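PDB 4YE5: peptidoglycan synthetase penicillin-binding protein 3 from Bifidobacterium adolescentis, which probably binds penicillin and, as a member of the transpeptidase family, probably cross-links peptide side chains of peptidoglycan during cell-wall synthesis. Local coordinates for residues G153-S158 against D222-T227; W242-V247 against A275-S280; D262-E265 against D269-K272; A490-A495 against S501-Y506. One frame throughout, in Å; residues are numbered along the deposited sequence.

Contact 1: G153-S158 against D222-T227; sequences GTLMGS and DVQWYT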
loop_
_atom_site.group_PDB
_atom_site.type_symbol
_atom_site.label_atom_id
_atom_site.label_comp_id
_atom_site.label_asym_id
_atom_site.label_seq_id
_atom_site.Cartn_x
_atom_site.Cartn_y
_atom_site.Cartn_z
ATOM N N GLY A 153 -2.473 2.907 -15.466
ATOM C CA GLY A 153 -1.917 1.671 -16.021
ATOM C C GLY A 153 -1.051 0.861 -15.054
ATOM O O GLY A 153 -1.541 0.302 -14.068
ATOM N N THR A 154 0.247 0.814 -15.330
ATOM C CA THR A 154 1.193 0.061 -14.504
ATOM C C THR A 154 1.629 0.744 -13.213
ATOM O O THR A 154 2.250 0.095 -12.351
ATOM C CB THR A 154 2.487 -0.269 -15.295
ATOM O OG1 THR A 154 3.095 0.953 -15.723
ATOM C CG2 THR A 154 2.159 -1.137 -16.518
ATOM N N LEU A 155 1.356 2.045 -13.083
ATOM C CA LEU A 155 1.783 2.772 -11.878
ATOM C C LEU A 155 1.284 2.072 -10.615
ATOM O O LEU A 155 0.099 1.800 -10.491
ATOM C CB LEU A 155 1.294 4.227 -11.895
ATOM C CG LEU A 155 1.710 5.043 -10.658
ATOM C CD1 LEU A 155 3.187 5.425 -10.723
ATOM C CD2 LEU A 155 0.839 6.287 -10.526
HETATM N N MSE A 156 2.199 1.763 -9.694
HETATM C CA MSE A 156 1.875 1.051 -8.451
HETATM C C MSE A 156 0.825 -0.084 -8.630
HETATM O O MSE A 156 -0.059 -0.268 -7.793
HETATM C CB MSE A 156 1.453 2.055 -7.348
HETATM C CG MSE A 156 0.113 2.812 -7.606
HETATM SE SE MSE A 156 -0.367 4.071 -6.150
HETATM C CE MSE A 156 -0.360 5.676 -7.226
ATOM N N GLY A 157 0.949 -0.847 -9.713
ATOM C CA GLY A 157 -0.086 -1.798 -10.111
ATOM C C GLY A 157 -0.396 -2.854 -9.065
ATOM O O GLY A 157 -1.559 -3.129 -8.779
ATOM N N SER A 158 0.634 -3.436 -8.465
ATOM C CA SER A 158 0.395 -4.525 -7.524
ATOM C C SER A 158 0.037 -3.975 -6.157
ATOM O O SER A 158 -0.575 -4.682 -5.324
ATOM C CB SER A 158 1.620 -5.442 -7.421
ATOM O OG SER A 158 2.749 -4.690 -6.989
ATOM N N ASP A 222 3.147 11.571 -8.514
ATOM C CA ASP A 222 4.410 12.036 -9.107
ATOM C C ASP A 222 5.642 11.454 -8.410
ATOM O O ASP A 222 6.618 11.082 -9.068
ATOM C CB ASP A 222 4.474 13.569 -9.131
ATOM C CG ASP A 222 3.251 14.191 -9.827
ATOM O OD1 ASP A 222 3.099 13.993 -11.056
ATOM O OD2 ASP A 222 2.429 14.853 -9.141
ATOM N N VAL A 223 5.621 11.375 -7.087
ATOM C CA VAL A 223 6.755 10.744 -6.392
ATOM C C VAL A 223 6.798 9.237 -6.693
ATOM O O VAL A 223 7.867 8.656 -6.901
ATOM C CB VAL A 223 6.684 10.971 -4.869
ATOM C CG1 VAL A 223 7.851 10.274 -4.152
ATOM C CG2 VAL A 223 6.664 12.505 -4.547
ATOM N N GLN A 224 5.632 8.602 -6.696
ATOM C CA GLN A 224 5.561 7.169 -6.975
ATOM C C GLN A 224 6.078 6.884 -8.384
ATOM O O GLN A 224 6.866 5.967 -8.603
ATOM C CB GLN A 224 4.108 6.665 -6.849
ATOM C CG GLN A 224 3.975 5.141 -7.092
ATOM C CD GLN A 224 4.434 4.294 -5.898
ATOM O OE1 GLN A 224 4.438 4.747 -4.760
ATOM N NE2 GLN A 224 4.761 3.040 -6.161
ATOM N N TRP A 225 5.638 7.683 -9.343
ATOM C CA TRP A 225 6.067 7.491 -10.729
ATOM C C TRP A 225 7.571 7.661 -10.856
ATOM O O TRP A 225 8.230 6.841 -11.498
ATOM C CB TRP A 225 5.363 8.451 -11.698
ATOM C CG TRP A 225 5.725 8.172 -13.140
ATOM C CD1 TRP A 225 5.059 7.344 -14.011
ATOM C CD2 TRP A 225 6.842 8.704 -13.874
ATOM N NE1 TRP A 225 5.691 7.337 -15.231
ATOM C CE2 TRP A 225 6.791 8.154 -15.171
ATOM C CE3 TRP A 225 7.887 9.582 -13.554
ATOM C CZ2 TRP A 225 7.743 8.454 -16.149
ATOM C CZ3 TRP A 225 8.834 9.878 -14.530
ATOM C CH2 TRP A 225 8.753 9.316 -15.807
ATOM N N TYR A 226 8.122 8.715 -10.255
ATOM C CA TYR A 226 9.574 8.934 -10.385
ATOM C C TYR A 226 10.377 7.828 -9.690
ATOM O O TYR A 226 11.441 7.403 -10.159
ATOM C CB TYR A 226 9.991 10.315 -9.878
ATOM C CG TYR A 226 11.391 10.700 -10.326
ATOM C CD1 TYR A 226 11.625 11.215 -11.605
ATOM C CD2 TYR A 226 12.462 10.541 -9.484
ATOM C CE1 TYR A 226 12.913 11.552 -12.019
ATOM C CE2 TYR A 226 13.761 10.853 -9.890
ATOM C CZ TYR A 226 13.980 11.369 -11.150
ATOM O OH TYR A 226 15.269 11.696 -11.533
ATOM N N THR A 227 9.871 7.358 -8.554
ATOM C CA THR A 227 10.580 6.318 -7.829
ATOM C C THR A 227 10.596 5.017 -8.649
ATOM O O THR A 227 11.626 4.339 -8.728
ATOM C CB THR A 227 9.942 6.085 -6.448
ATOM O OG1 THR A 227 10.001 7.310 -5.697
ATOM C CG2 THR A 227 10.699 5.002 -5.699
#
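L155 reaches from the loop just ahead of helix 157-160 to the side of helix 221-238, where Q224 and W225 receive it. This loop, in the range of the dimerisation family, thereby lies on the helix that leads into strand 242-249 of the transpeptidase sheet. A single methyl does the work: L155 CD1 lies 3.5 Å from W225 CA, and the same carbon is 3.7 Å from Q224 CG. The anti torsion (chi1 -180°) swings the end of the leucine to the helix and sets CD1 against the stems of Q224 and W225. Leucine suits this place because a compact methyl can fill the groove beside a helix backbone. The W225 side chain touches L155 through CB, 3.9 Å from L155 CD1; the methyl stands oblique to the indole.

M156, present as selenomethionine, occupies the N-cap position of helix 157-160. Its CB rests against the flat side of the Q224 amide, 3.6 Å from NE2. Q224 bends at chi2 (77°), which turns the amide alongside M156 while its CH2 groups stay with L155. Both ends of that buried amide are satisfied: OE1 accepts from L258 N of strand 255-260, and NE2 is hydrogen-bonded to E228 OE2, which also holds M156 N.

No hydrogen bond crosses directly between 153-158 and 222-227, so the direct contact is van der Waals packing, part of it carbon on amide, while E228 ties both sides together. Two N-H groups directed at one carboxylate oxygen would be expected to favour its ionised form, and glutamine bridges helix and sheet without adding a charge.

Contact 2: W242-V247 against A275-S280; sequences WGIAMV and ASRAVS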
loop_
_atom_site.group_PDB
_atom_site.type_symbol
_atom_site.label_atom_id
_atom_site.label_comp_id
_atom_site.label_asym_id
_atom_site.label_seq_id
_atom_site.Cartn_x
_atom_site.Cartn_y
_atom_site.Cartn_z
ATOM N N TRP A 242 16.127 -7.517 -8.483
ATOM C CA TRP A 242 14.950 -6.697 -8.201
ATOM C C TRP A 242 15.383 -5.536 -7.342
ATOM O O TRP A 242 16.487 -5.553 -6.794
ATOM C CB TRP A 242 13.786 -7.476 -7.524
ATOM C CG TRP A 242 14.105 -8.303 -6.256
ATOM C CD1 TRP A 242 14.098 -9.677 -6.167
ATOM C CD2 TRP A 242 14.405 -7.820 -4.922
ATOM N NE1 TRP A 242 14.397 -10.065 -4.879
ATOM C CE2 TRP A 242 14.574 -8.957 -4.099
ATOM C CE3 TRP A 242 14.549 -6.553 -4.353
ATOM C CZ2 TRP A 242 14.897 -8.856 -2.739
ATOM C CZ3 TRP A 242 14.863 -6.452 -2.988
ATOM C CH2 TRP A 242 15.046 -7.607 -2.206
ATOM N N GLY A 243 14.533 -4.515 -7.259
ATOM C CA GLY A 243 14.810 -3.378 -6.400
ATOM C C GLY A 243 13.495 -2.909 -5.807
ATOM O O GLY A 243 12.445 -3.027 -6.454
ATOM N N ILE A 244 13.540 -2.415 -4.573
ATOM C CA ILE A 244 12.351 -1.816 -3.954
ATOM C C ILE A 244 12.780 -0.509 -3.296
ATOM O O ILE A 244 13.943 -0.345 -2.947
ATOM C CB ILE A 244 11.691 -2.766 -2.915
ATOM C CG1 ILE A 244 12.548 -2.915 -1.677
ATOM C CG2 ILE A 244 11.387 -4.163 -3.513
ATOM C CD1 ILE A 244 12.190 -4.160 -0.810
ATOM N N ALA A 245 11.853 0.432 -3.144
ATOM C CA ALA A 245 12.187 1.743 -2.601
ATOM C C ALA A 245 10.977 2.289 -1.898
ATOM O O ALA A 245 9.834 1.999 -2.290
ATOM C CB ALA A 245 12.584 2.712 -3.719
HETATM N N MSE A 246 11.220 3.104 -0.882
HETATM C CA MSE A 246 10.139 3.700 -0.108
HETATM C C MSE A 246 10.504 5.119 0.260
HETATM O O MSE A 246 11.667 5.396 0.567
HETATM C CB MSE A 246 9.925 2.893 1.180
HETATM C CG MSE A 246 8.855 3.450 2.065
HETATM SE SE MSE A 246 8.653 2.212 3.531
HETATM C CE MSE A 246 7.111 2.983 4.326
ATOM N N VAL A 247 9.524 6.020 0.230
ATOM C CA VAL A 247 9.737 7.385 0.690
ATOM C C VAL A 247 8.725 7.686 1.792
ATOM O O VAL A 247 7.516 7.535 1.585
ATOM C CB VAL A 247 9.549 8.428 -0.456
ATOM C CG1 VAL A 247 9.683 9.855 0.114
ATOM C CG2 VAL A 247 10.551 8.198 -1.587
ATOM N N ALA A 275 1.202 -9.807 -3.710
ATOM C CA ALA A 275 1.564 -8.490 -3.210
ATOM C C ALA A 275 2.799 -7.958 -3.922
ATOM O O ALA A 275 3.634 -8.730 -4.425
ATOM C CB ALA A 275 1.838 -8.566 -1.719
ATOM N N SER A 276 2.911 -6.636 -3.946
ATOM C CA SER A 276 4.129 -5.972 -4.380
ATOM C C SER A 276 5.285 -6.539 -3.592
ATOM O O SER A 276 5.173 -6.741 -2.370
ATOM C CB SER A 276 4.051 -4.476 -4.078
ATOM O OG SER A 276 5.328 -3.883 -4.268
ATOM N N ARG A 277 6.402 -6.792 -4.263
ATOM C CA ARG A 277 7.602 -7.222 -3.543
ATOM C C ARG A 277 8.014 -6.239 -2.421
ATOM O O ARG A 277 8.527 -6.653 -1.395
ATOM C CB ARG A 277 8.767 -7.393 -4.509
ATOM C CG ARG A 277 9.931 -8.105 -3.877
ATOM C CD ARG A 277 11.125 -8.151 -4.807
ATOM N NE ARG A 277 10.785 -8.633 -6.143
ATOM C CZ ARG A 277 10.736 -9.913 -6.500
ATOM N NH1 ARG A 277 10.968 -10.876 -5.610
ATOM N NH2 ARG A 277 10.438 -10.221 -7.750
ATOM N N ALA A 278 7.810 -4.938 -2.631
ATOM C CA ALA A 278 8.086 -3.950 -1.575
ATOM C C ALA A 278 7.305 -4.251 -0.290
ATOM O O ALA A 278 7.813 -4.055 0.816
ATOM C CB ALA A 278 7.784 -2.512 -2.081
ATOM N N VAL A 279 6.070 -4.734 -0.433
ATOM C CA VAL A 279 5.254 -5.105 0.731
ATOM C C VAL A 279 5.715 -6.401 1.397
ATOM O O VAL A 279 5.808 -6.477 2.632
ATOM C CB VAL A 279 3.731 -5.239 0.339
ATOM C CG1 VAL A 279 2.902 -5.826 1.481
ATOM C CG2 VAL A 279 3.157 -3.884 -0.089
ATOM N N SER A 280 5.997 -7.431 0.590
ATOM C CA SER A 280 6.226 -8.778 1.134
ATOM C C SER A 280 7.672 -9.138 1.503
ATOM O O SER A 280 7.905 -9.942 2.404
ATOM C CB SER A 280 5.702 -9.837 0.153
ATOM O OG SER A 280 6.300 -9.675 -1.122
#
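I244 and A278 bring the backbones closest, with their CA atoms 5.3 Å apart, where the first turn of helix 277-280 sits against strand 242-249 of the antiparallel sheet in the transpeptidase domain. A278 has only a methyl, and this permits the close approach: its CB is 4.0 Å from I244 CB, while I244 CG2 reaches to 3.8 Å from A278 N. A beta-branched isoleucine suits the strand and presents a broad apolar flank to the helix start, where S276 holds the N-cap position.

The larger part of the contact belongs to W242 and R277. The arginine runs out from the helix and bends at chi3 (-50°), which brings its end down over one face of the indole. Its CD stands almost above the five-membered ring, 3.3 Å from the centroid, in a CH-pi contact. Beyond it the guanidinium lies flat on the tryptophan, planes 2° apart. The charge itself is off-centre, CZ being 3.9 Å from the same centroid and 35° from the ring normal.

D262 lies off the other side of the guanidinium plane from the indole; its ion pair with NE is long and weak, as is that of E281 with NH1. The stacking, with a weak contribution at most from these two distant carboxylates, would be expected to favour the charged form of the arginine.

Contact 3: D262-E265 against D269-K272; sequences DTTE and DQAK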
loop_
_atom_site.group_PDB
_atom_site.type_symbol
_atom_site.label_atom_id
_atom_site.label_comp_id
_atom_site.label_asym_id
_atom_site.label_seq_id
_atom_site.Cartn_x
_atom_site.Cartn_y
_atom_site.Cartn_z
ATOM N N ASP A 262 9.185 -4.397 -10.368
ATOM C CA ASP A 262 8.378 -5.222 -11.285
ATOM C C ASP A 262 7.375 -4.336 -12.003
ATOM O O ASP A 262 7.006 -3.276 -11.512
ATOM C CB ASP A 262 7.650 -6.321 -10.529
ATOM C CG ASP A 262 8.604 -7.211 -9.764
ATOM O OD1 ASP A 262 9.499 -7.791 -10.412
ATOM O OD2 ASP A 262 8.500 -7.270 -8.512
ATOM N N THR A 263 6.917 -4.772 -13.162
ATOM C CA THR A 263 6.011 -3.948 -13.945
ATOM C C THR A 263 4.713 -4.706 -14.211
ATOM O O THR A 263 4.704 -5.671 -14.958
ATOM C CB THR A 263 6.684 -3.505 -15.252
ATOM O OG1 THR A 263 7.823 -2.696 -14.929
ATOM C CG2 THR A 263 5.718 -2.693 -16.122
ATOM N N THR A 264 3.628 -4.310 -13.549
ATOM C CA THR A 264 2.343 -4.972 -13.766
ATOM C C THR A 264 1.236 -3.939 -13.926
ATOM O O THR A 264 1.235 -2.902 -13.242
ATOM C CB THR A 264 1.978 -5.965 -12.607
ATOM O OG1 THR A 264 1.402 -5.244 -11.520
ATOM C CG2 THR A 264 3.212 -6.712 -12.086
ATOM N N GLU A 265 0.308 -4.203 -14.843
ATOM C CA GLU A 265 -0.880 -3.367 -14.994
ATOM C C GLU A 265 -1.738 -3.477 -13.740
ATOM O O GLU A 265 -1.983 -4.587 -13.254
ATOM C CB GLU A 265 -1.690 -3.805 -16.224
ATOM C CG GLU A 265 -1.078 -3.392 -17.556
ATOM C CD GLU A 265 -1.353 -1.933 -17.895
ATOM O OE1 GLU A 265 -2.296 -1.356 -17.315
ATOM O OE2 GLU A 265 -0.632 -1.362 -18.743
ATOM N N ASP A 269 -4.262 -9.873 -13.884
ATOM C CA ASP A 269 -4.046 -11.155 -13.201
ATOM C C ASP A 269 -2.706 -11.147 -12.470
ATOM O O ASP A 269 -2.594 -11.634 -11.341
ATOM C CB ASP A 269 -4.043 -12.311 -14.214
ATOM C CG ASP A 269 -5.367 -12.438 -14.966
ATOM O OD1 ASP A 269 -6.432 -12.239 -14.349
ATOM O OD2 ASP A 269 -5.336 -12.738 -16.177
ATOM N N GLN A 270 -1.688 -10.612 -13.138
ATOM C CA GLN A 270 -0.343 -10.467 -12.557
ATOM C C GLN A 270 -0.397 -9.689 -11.253
ATOM O O GLN A 270 0.234 -10.063 -10.261
ATOM C CB GLN A 270 0.562 -9.681 -13.497
ATOM C CG GLN A 270 1.159 -10.440 -14.656
ATOM C CD GLN A 270 1.819 -9.500 -15.658
ATOM O OE1 GLN A 270 1.261 -9.227 -16.721
ATOM N NE2 GLN A 270 3.007 -8.994 -15.317
ATOM N N ALA A 271 -1.130 -8.580 -11.268
ATOM C CA ALA A 271 -1.217 -7.719 -10.088
ATOM C C ALA A 271 -1.946 -8.444 -8.980
ATOM O O ALA A 271 -1.582 -8.342 -7.820
ATOM C CB ALA A 271 -1.923 -6.439 -10.432
ATOM N N LYS A 272 -2.973 -9.208 -9.350
ATOM C CA LYS A 272 -3.766 -9.932 -8.364
ATOM C C LYS A 272 -3.056 -11.184 -7.841
ATOM O O LYS A 272 -3.425 -11.718 -6.799
ATOM C CB LYS A 272 -5.160 -10.266 -8.926
ATOM C CG LYS A 272 -5.947 -9.023 -9.352
ATOM C CD LYS A 272 -7.404 -9.319 -9.773
ATOM C CE LYS A 272 -7.508 -9.782 -11.202
ATOM N NZ LYS A 272 -8.960 -9.818 -11.660
HETATM O O HOH W 1 0.573 -6.435 -16.582
#
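The loop that leaves strand 255-260 folds back on the short helix 269-273, and T264 packs there against the first turn, next to Q270 and A271. T264 and A271 are closest by backbone, their CA atoms 5.8 Å apart. Threonine turns its two branches to different neighbours, the hydroxyl to the alanine and the methyl to the glutamine. Its OG1 sits 3.7 Å from A271 CB, and the same alanine methyl lies 3.4 Å from E265 O. Alanine suits the place: its methyl rests against E265 O and T264 OG1 at once.

This is the connection from strand 255-260 to helix 269-273 in the transpeptidase domain, with three residues separating the two segments. S268, just before the helix, links the loop to the first turn: its OG donates to E265 O and accepts from A271 N.

Q270 flanks T264 on the solvent side. The two side chains slide past each other in opposite directions, with T264 CG2 4.0 Å from Q270 NE2. CG of Q270 lies anti to the carbonyl carbon (chi1 -80°) and the chain then runs extended, carrying the amide along the loop. Its OE1 accepts from a water, 2.9 Å away, that in turn accepts from E265 N at 2.8 Å.

Contact 4: A490-A495 against S501-Y506; sequences AEVAGA and SIISDY
A490 and I503 form an antiparallel hydrogen-bonded pair in the hairpin of strands 484-492 and 501-510. I503 N donates to A490 O at 2.9 Å, and A490 N returns a longer bond to I503 O, 3.3 Å. E491 and I502 follow as a non-hydrogen-bonded pair, drawn in until their CA atoms are 4.2 Å apart, and I502 CA makes a bent CA-H...O contact with A490 O, 3.1 Å. V492 N then donates to S501 O.

On the face shared by A490, V492, I503 and S501, the first three pack as apolar groups. V492 crosses I503 at about a right angle, CG1 lying 3.7 Å from I503 CG2, and the small A490 accommodates the isoleucine's CG1. F283 and V522 also pack on I503.

Past V492 the strands separate, and polar atoms take over. S501 OG accepts from A495 N (3.1 Å, 142° at the hydrogen) and donates to D525, whose other oxygen holds I502 N; serine is short enough to reach both partners. E491, anti at chi1 (-175°) and extended beyond, takes its carboxylate to a water 3.1 Å from OE2. This water also donates to V492 O and accepts from S501 N. Further out, K524 holds A493 O.

K486 on strand 484-492 would open a K(T/S)G-type motif, beside an SxxK pair at S287 and K290, consistent with the active site of a penicillin-binding transpeptidase. The chemistry implies a hairpin whose inner part is held by backbone bonds and packing, whereas its turn end relies on serine, D525 and water to satisfy peptide groups.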
loop_
_atom_site.group_PDB
_atom_site.type_symbol
_atom_site.label_atom_id
_atom_site.label_comp_id
_atom_site.label_asym_id
_atom_site.label_seq_id
_atom_site.Cartn_x
_atom_site.Cartn_y
_atom_site.Cartn_z
ATOM N N ALA A 490 23.418 -8.023 3.099
ATOM C CA ALA A 490 23.047 -9.241 3.787
ATOM C C ALA A 490 22.860 -10.341 2.763
ATOM O O ALA A 490 22.418 -10.078 1.638
ATOM C CB ALA A 490 21.751 -9.025 4.571
ATOM N N GLU A 491 23.194 -11.570 3.144
ATOM C CA GLU A 491 22.905 -12.709 2.289
ATOM C C GLU A 491 21.403 -12.997 2.272
ATOM O O GLU A 491 20.726 -12.911 3.306
ATOM C CB GLU A 491 23.678 -13.954 2.743
ATOM C CG GLU A 491 23.492 -15.123 1.794
ATOM C CD GLU A 491 24.254 -16.368 2.228
ATOM O OE1 GLU A 491 25.082 -16.269 3.164
ATOM O OE2 GLU A 491 24.022 -17.435 1.624
ATOM N N VAL A 492 20.893 -13.299 1.080
ATOM C CA VAL A 492 19.506 -13.691 0.889
ATOM C C VAL A 492 19.505 -14.969 0.050
ATOM O O VAL A 492 20.571 -15.522 -0.260
ATOM C CB VAL A 492 18.658 -12.569 0.219
ATOM C CG1 VAL A 492 18.566 -11.331 1.144
ATOM C CG2 VAL A 492 19.237 -12.165 -1.162
ATOM N N ALA A 493 18.310 -15.448 -0.286
ATOM C CA ALA A 493 18.134 -16.705 -1.017
ATOM C C ALA A 493 18.865 -16.646 -2.358
ATOM O O ALA A 493 18.642 -15.725 -3.159
ATOM C CB ALA A 493 16.639 -16.974 -1.219
ATOM N N GLY A 494 19.766 -17.594 -2.590
ATOM C CA GLY A 494 20.553 -17.621 -3.816
ATOM C C GLY A 494 19.703 -17.786 -5.068
ATOM O O GLY A 494 18.785 -18.600 -5.095
ATOM N N ALA A 495 20.008 -17.024 -6.113
ATOM C CA ALA A 495 19.199 -17.031 -7.327
ATOM C C ALA A 495 20.034 -16.669 -8.535
ATOM O O ALA A 495 21.110 -16.068 -8.400
ATOM C CB ALA A 495 18.025 -16.045 -7.208
ATOM N N SER A 501 23.694 -15.023 -2.958
ATOM C CA SER A 501 23.062 -13.759 -3.323
ATOM C C SER A 501 23.083 -12.823 -2.134
ATOM O O SER A 501 23.055 -13.267 -0.980
ATOM C CB SER A 501 21.621 -13.960 -3.796
ATOM O OG SER A 501 21.576 -14.507 -5.112
ATOM N N ILE A 502 23.126 -11.526 -2.414
ATOM C CA ILE A 502 23.067 -10.532 -1.356
ATOM C C ILE A 502 22.086 -9.425 -1.729
ATOM O O ILE A 502 21.714 -9.286 -2.892
ATOM C CB ILE A 502 24.455 -9.879 -1.118
ATOM C CG1 ILE A 502 24.864 -9.062 -2.340
ATOM C CG2 ILE A 502 25.539 -10.955 -0.816
ATOM C CD1 ILE A 502 25.493 -7.716 -1.994
ATOM N N ILE A 503 21.643 -8.661 -0.732
ATOM C CA ILE A 503 20.982 -7.403 -0.995
ATOM C C ILE A 503 21.948 -6.302 -0.599
ATOM O O ILE A 503 22.798 -6.506 0.278
ATOM C CB ILE A 503 19.692 -7.236 -0.181
ATOM C CG1 ILE A 503 19.958 -7.597 1.275
ATOM C CG2 ILE A 503 18.591 -8.146 -0.756
ATOM C CD1 ILE A 503 19.136 -6.850 2.241
ATOM N N SER A 504 21.822 -5.167 -1.278
ATOM C CA SER A 504 22.423 -3.897 -0.888
ATOM C C SER A 504 21.285 -3.023 -0.364
ATOM O O SER A 504 20.311 -2.793 -1.082
ATOM C CB SER A 504 23.027 -3.232 -2.132
ATOM O OG SER A 504 23.416 -1.882 -1.918
ATOM N N ASP A 505 21.388 -2.546 0.875
ATOM C CA ASP A 505 20.361 -1.652 1.411
ATOM C C ASP A 505 20.965 -0.337 1.845
ATOM O O ASP A 505 22.167 -0.245 2.123
ATOM C CB ASP A 505 19.466 -2.295 2.505
ATOM C CG ASP A 505 20.232 -2.758 3.750
ATOM O OD1 ASP A 505 21.467 -2.667 3.784
ATOM O OD2 ASP A 505 19.581 -3.246 4.719
ATOM N N TYR A 506 20.132 0.690 1.888
ATOM C CA TYR A 506 20.632 2.025 2.154
ATOM C C TYR A 506 19.437 2.844 2.561
ATOM O O TYR A 506 18.409 2.791 1.904
ATOM C CB TYR A 506 21.274 2.611 0.877
ATOM C CG TYR A 506 22.294 3.728 1.126
ATOM C CD1 TYR A 506 21.885 5.057 1.325
ATOM C CD2 TYR A 506 23.665 3.460 1.125
ATOM C CE1 TYR A 506 22.848 6.097 1.537
ATOM C CE2 TYR A 506 24.618 4.486 1.338
ATOM C CZ TYR A 506 24.201 5.795 1.538
ATOM O OH TYR A 506 25.157 6.804 1.748
HETATM O O HOH W 2 22.417 -17.110 -1.031
#

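How the contacts relate
Contacts 1, 2 and 3 form a cluster, their centres about 12 to 13 Å apart. Contact 1 meets contact 2 where T227 CG2 packs 3.6 Å from A245 CB, helix 221-238 being followed, after a short link, by strand 242-249. It meets contact 3 where T154 CB lies 3.6 Å from T264 O, so the dimerisation-family region abuts the transpeptidase domain. D262 reaches R277 in a long, weak ion pair between contacts 3 and 2. Contact 4 shares a sheet with contact 2 and touches it through W242 CH2, 3.9 Å from I503 CG2; its centre is about 24 Å from contacts 1 and 3, nearest atoms about 11 and 12 Å apart. It alone includes part of the K486 strand, the probable active-site edge.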